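Local coordinates for lipopolysaccharide biosynthesis protein wbpB (Thermus thermophilus HB27, PDB 3OA0) that probably oxidises a UDP-linked N-acetylated sugar acid with NAD(+) as cofactor in lipopolysaccharide biosynthesis, as a Gfo/Idh/MocA-type oxidoreductase, at residues 152-157 against 219-224. Sequence-based numbering, arbitrary orientation.
Sequences KDVVLT and EGARVR
Gly220 opens the pairing: its carbonyl O accepts a hydrogen bond from Lys152 N at 2.8 Å, just ahead of strand 221-228, which runs parallel to strand 152-160 in the mixed sheet of the C-terminal domain. Ala221 follows with its CB 4.0 Å from Val154 CG2, on the face covered by helix 186-196, whose Phe196 touches both residues. Arg222 then binds on two levels. Its backbone N donates to Lys152 O and its O accepts from Val154 N, the alternating ladder of parallel strands. Its side chain, on the other face, leaves CB with CG anti to the carbonyl carbon (chi1 -67°) and bends at chi3, which brings the guanidinium side-on to Asp153: Arg222 NE reaches Asp153 OD1 at 2.8 Å and Arg222 NH1 reaches Asp153 OD2 at 2.9 Å. Both oxygens are met on their syn side, yet the carboxylate and guanidinium planes stand 50° apart, a twisted bidentate salt bridge. Replacing Arg222 by an alanine would remove both side-chain donors and is likely to leave the Asp153 carboxylate without its charge partner across the strands. Val223 returns to the helix side, lying alongside Val154 with the two CG1 methyls 4.0 Å apart and Leu192 against it. At Arg224 the ladder continues from N to Val154 O and from O to Leu156 N, the latter at 2.9 Å. A water accepts from Arg224 NE in the guanidinium plane and donates to Val154 O at 2.8 Å, giving that carbonyl a second bond, while NH1 passes 3.6 Å from Val155 CG2 and NH2 binds Arg307 O. Ala221, Val154 and Val223 thus pack toward helix 186-196, whereas on the partly exposed face of Asp153, Arg222 and Arg224 a salt bridge and a water add side-chain ties to the backbone ladder.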
ATOM      1  N   LYS A 152      47.305  10.591  -0.158  1.00 26.36           N
ATOM      2  CA  LYS A 152      47.408   9.228  -0.670  1.00 26.11           C
ATOM      3  C   LYS A 152      46.704   9.154  -2.019  1.00 23.80           C
ATOM      4  O   LYS A 152      45.766   9.912  -2.264  1.00 24.44           O
ATOM      5  CB  LYS A 152      46.707   8.240   0.268  1.00 25.19           C
ATOM      6  CG  LYS A 152      47.319   8.240   1.654  1.00 32.73           C
ATOM      7  CD  LYS A 152      48.692   7.567   1.560  1.00 39.69           C
ATOM      8  CE  LYS A 152      49.736   8.303   2.378  1.00 44.97           C
ATOM      9  NZ  LYS A 152      49.589   7.849   3.792  1.00 48.59           N
ATOM     10  N   ASP A 153      47.154   8.250  -2.880  1.00 22.39           N
ATOM     11  CA  ASP A 153      46.389   7.955  -4.094  1.00 23.16           C
ATOM     12  C   ASP A 153      45.585   6.692  -3.830  1.00 21.46           C
ATOM     13  O   ASP A 153      46.155   5.661  -3.493  1.00 21.25           O
ATOM     14  CB  ASP A 153      47.245   7.808  -5.353  1.00 22.44           C
ATOM     15  CG  ASP A 153      47.765   9.183  -5.813  1.00 28.91           C
ATOM     16  OD1 ASP A 153      46.969  10.029  -6.300  1.00 29.10           O
ATOM     17  OD2 ASP A 153      48.950   9.463  -5.551  1.00 29.12           O
ATOM     18  N   VAL A 154      44.272   6.796  -3.982  1.00 21.02           N
ATOM     19  CA  VAL A 154      43.393   5.699  -3.542  1.00 19.03           C
ATOM     20  C   VAL A 154      42.570   5.266  -4.737  1.00 19.32           C
ATOM     21  O   VAL A 154      42.077   6.114  -5.479  1.00 17.64           O
ATOM     22  CB  VAL A 154      42.453   6.231  -2.467  1.00 18.76           C
ATOM     23  CG1 VAL A 154      41.383   5.185  -2.011  1.00 18.59           C
ATOM     24  CG2 VAL A 154      43.253   6.696  -1.292  1.00 14.86           C
ATOM     25  N   VAL A 155      42.406   3.963  -4.920  1.00 19.58           N
ATOM     26  CA  VAL A 155      41.423   3.402  -5.834  1.00 20.60           C
ATOM     27  C   VAL A 155      40.374   2.638  -5.013  1.00 22.75           C
ATOM     28  O   VAL A 155      40.686   1.733  -4.223  1.00 21.55           O
ATOM     29  CB  VAL A 155      42.082   2.449  -6.843  1.00 22.34           C
ATOM     30  CG1 VAL A 155      41.073   1.810  -7.793  1.00 20.13           C
ATOM     31  CG2 VAL A 155      43.248   3.166  -7.594  1.00 21.97           C
ATOM     32  N   LEU A 156      39.117   3.037  -5.161  1.00 21.51           N
ATOM     33  CA  LEU A 156      38.054   2.418  -4.360  1.00 23.39           C
ATOM     34  C   LEU A 156      37.100   1.728  -5.331  1.00 22.61           C
ATOM     35  O   LEU A 156      36.615   2.358  -6.295  1.00 19.75           O
ATOM     36  CB  LEU A 156      37.242   3.488  -3.624  1.00 22.48           C
ATOM     37  CG  LEU A 156      36.165   2.773  -2.811  1.00 27.86           C
ATOM     38  CD1 LEU A 156      36.432   3.030  -1.336  1.00 33.38           C
ATOM     39  CD2 LEU A 156      34.804   3.198  -3.219  1.00 28.36           C
ATOM     40  N   THR A 157      36.823   0.459  -5.068  1.00 21.88           N
ATOM     41  CA  THR A 157      35.918  -0.263  -5.959  1.00 23.56           C
ATOM     42  C   THR A 157      34.872  -0.980  -5.119  1.00 23.06           C
ATOM     43  O   THR A 157      35.175  -1.659  -4.136  1.00 22.34           O
ATOM     44  CB  THR A 157      36.679  -1.327  -6.761  1.00 26.84           C
ATOM     45  OG1 THR A 157      37.742  -0.682  -7.481  1.00 24.47           O
ATOM     46  CG2 THR A 157      35.729  -1.969  -7.785  1.00 27.08           C
ATOM     47  N   GLU A 219      41.266  16.575   1.099  1.00 23.06           N
ATOM     48  CA  GLU A 219      42.454  17.126   1.746  1.00 25.34           C
ATOM     49  C   GLU A 219      43.566  16.095   1.921  1.00 25.27           C
ATOM     50  O   GLU A 219      44.731  16.453   1.795  1.00 25.79           O
ATOM     51  CB  GLU A 219      42.116  17.717   3.112  1.00 24.92           C
ATOM     52  CG  GLU A 219      41.056  18.793   3.035  1.00 29.26           C
ATOM     53  CD  GLU A 219      40.572  19.146   4.438  1.00 38.38           C
ATOM     54  OE1 GLU A 219      39.930  18.310   5.140  1.00 38.47           O
ATOM     55  OE2 GLU A 219      40.872  20.285   4.846  1.00 41.54           O
ATOM     56  N   GLY A 220      43.266  14.814   2.110  1.00 23.50           N
ATOM     57  CA  GLY A 220      44.357  13.846   2.335  1.00 22.15           C
ATOM     58  C   GLY A 220      44.497  12.805   1.252  1.00 22.94           C
ATOM     59  O   GLY A 220      45.290  11.869   1.394  1.00 20.68           O
ATOM     60  N   ALA A 221      43.762  12.938   0.140  1.00 20.84           N
ATOM     61  CA  ALA A 221      43.808  11.835  -0.797  1.00 20.08           C
ATOM     62  C   ALA A 221      43.235  12.236  -2.119  1.00 20.13           C
ATOM     63  O   ALA A 221      42.371  13.094  -2.184  1.00 21.36           O
ATOM     64  CB  ALA A 221      43.071  10.556  -0.261  1.00 21.76           C
ATOM     65  N   ARG A 222      43.755  11.607  -3.164  1.00 19.51           N
ATOM     66  CA  ARG A 222      43.139  11.656  -4.480  1.00 19.02           C
ATOM     67  C   ARG A 222      42.456  10.310  -4.727  1.00 18.48           C
ATOM     68  O   ARG A 222      43.142   9.294  -4.669  1.00 19.98           O
ATOM     69  CB  ARG A 222      44.187  11.953  -5.559  1.00 16.77           C
ATOM     70  CG  ARG A 222      44.769  13.399  -5.415  1.00 18.25           C
ATOM     71  CD  ARG A 222      46.002  13.607  -6.336  1.00 20.25           C
ATOM     72  NE  ARG A 222      47.131  12.755  -5.940  1.00 20.93           N
ATOM     73  CZ  ARG A 222      48.044  13.075  -5.019  1.00 17.82           C
ATOM     74  NH1 ARG A 222      48.986  12.199  -4.749  1.00 20.24           N
ATOM     75  NH2 ARG A 222      48.036  14.249  -4.393  1.00 18.62           N
ATOM     76  N   VAL A 223      41.161  10.292  -5.083  1.00 17.75           N
ATOM     77  CA  VAL A 223      40.429   9.024  -5.042  1.00 15.67           C
ATOM     78  C   VAL A 223      39.742   8.801  -6.356  1.00 15.33           C
ATOM     79  O   VAL A 223      38.935   9.614  -6.788  1.00 15.14           O
ATOM     80  CB  VAL A 223      39.346   9.015  -3.928  1.00 16.48           C
ATOM     81  CG1 VAL A 223      38.736   7.598  -3.831  1.00 13.54           C
ATOM     82  CG2 VAL A 223      39.902   9.460  -2.551  1.00 14.67           C
ATOM     83  N   ARG A 224      40.048   7.681  -6.981  1.00 14.87           N
ATOM     84  CA  ARG A 224      39.265   7.265  -8.129  1.00 15.69           C
ATOM     85  C   ARG A 224      38.300   6.219  -7.623  1.00 15.98           C
ATOM     86  O   ARG A 224      38.726   5.314  -6.890  1.00 17.55           O
ATOM     87  CB  ARG A 224      40.208   6.655  -9.165  1.00 15.84           C
ATOM     88  CG  ARG A 224      40.971   7.742  -9.938  1.00 15.73           C
ATOM     89  CD  ARG A 224      41.820   7.088 -11.053  1.00 24.92           C
ATOM     90  NE  ARG A 224      42.937   6.338 -10.467  1.00 22.59           N
ATOM     91  CZ  ARG A 224      43.613   5.401 -11.114  1.00 26.35           C
ATOM     92  NH1 ARG A 224      44.606   4.764 -10.494  1.00 24.04           N
ATOM     93  NH2 ARG A 224      43.292   5.120 -12.372  1.00 24.75           N
TER
HETATM   94  O   HOH W   1      43.755   6.946  -7.595  1.00 24.42           O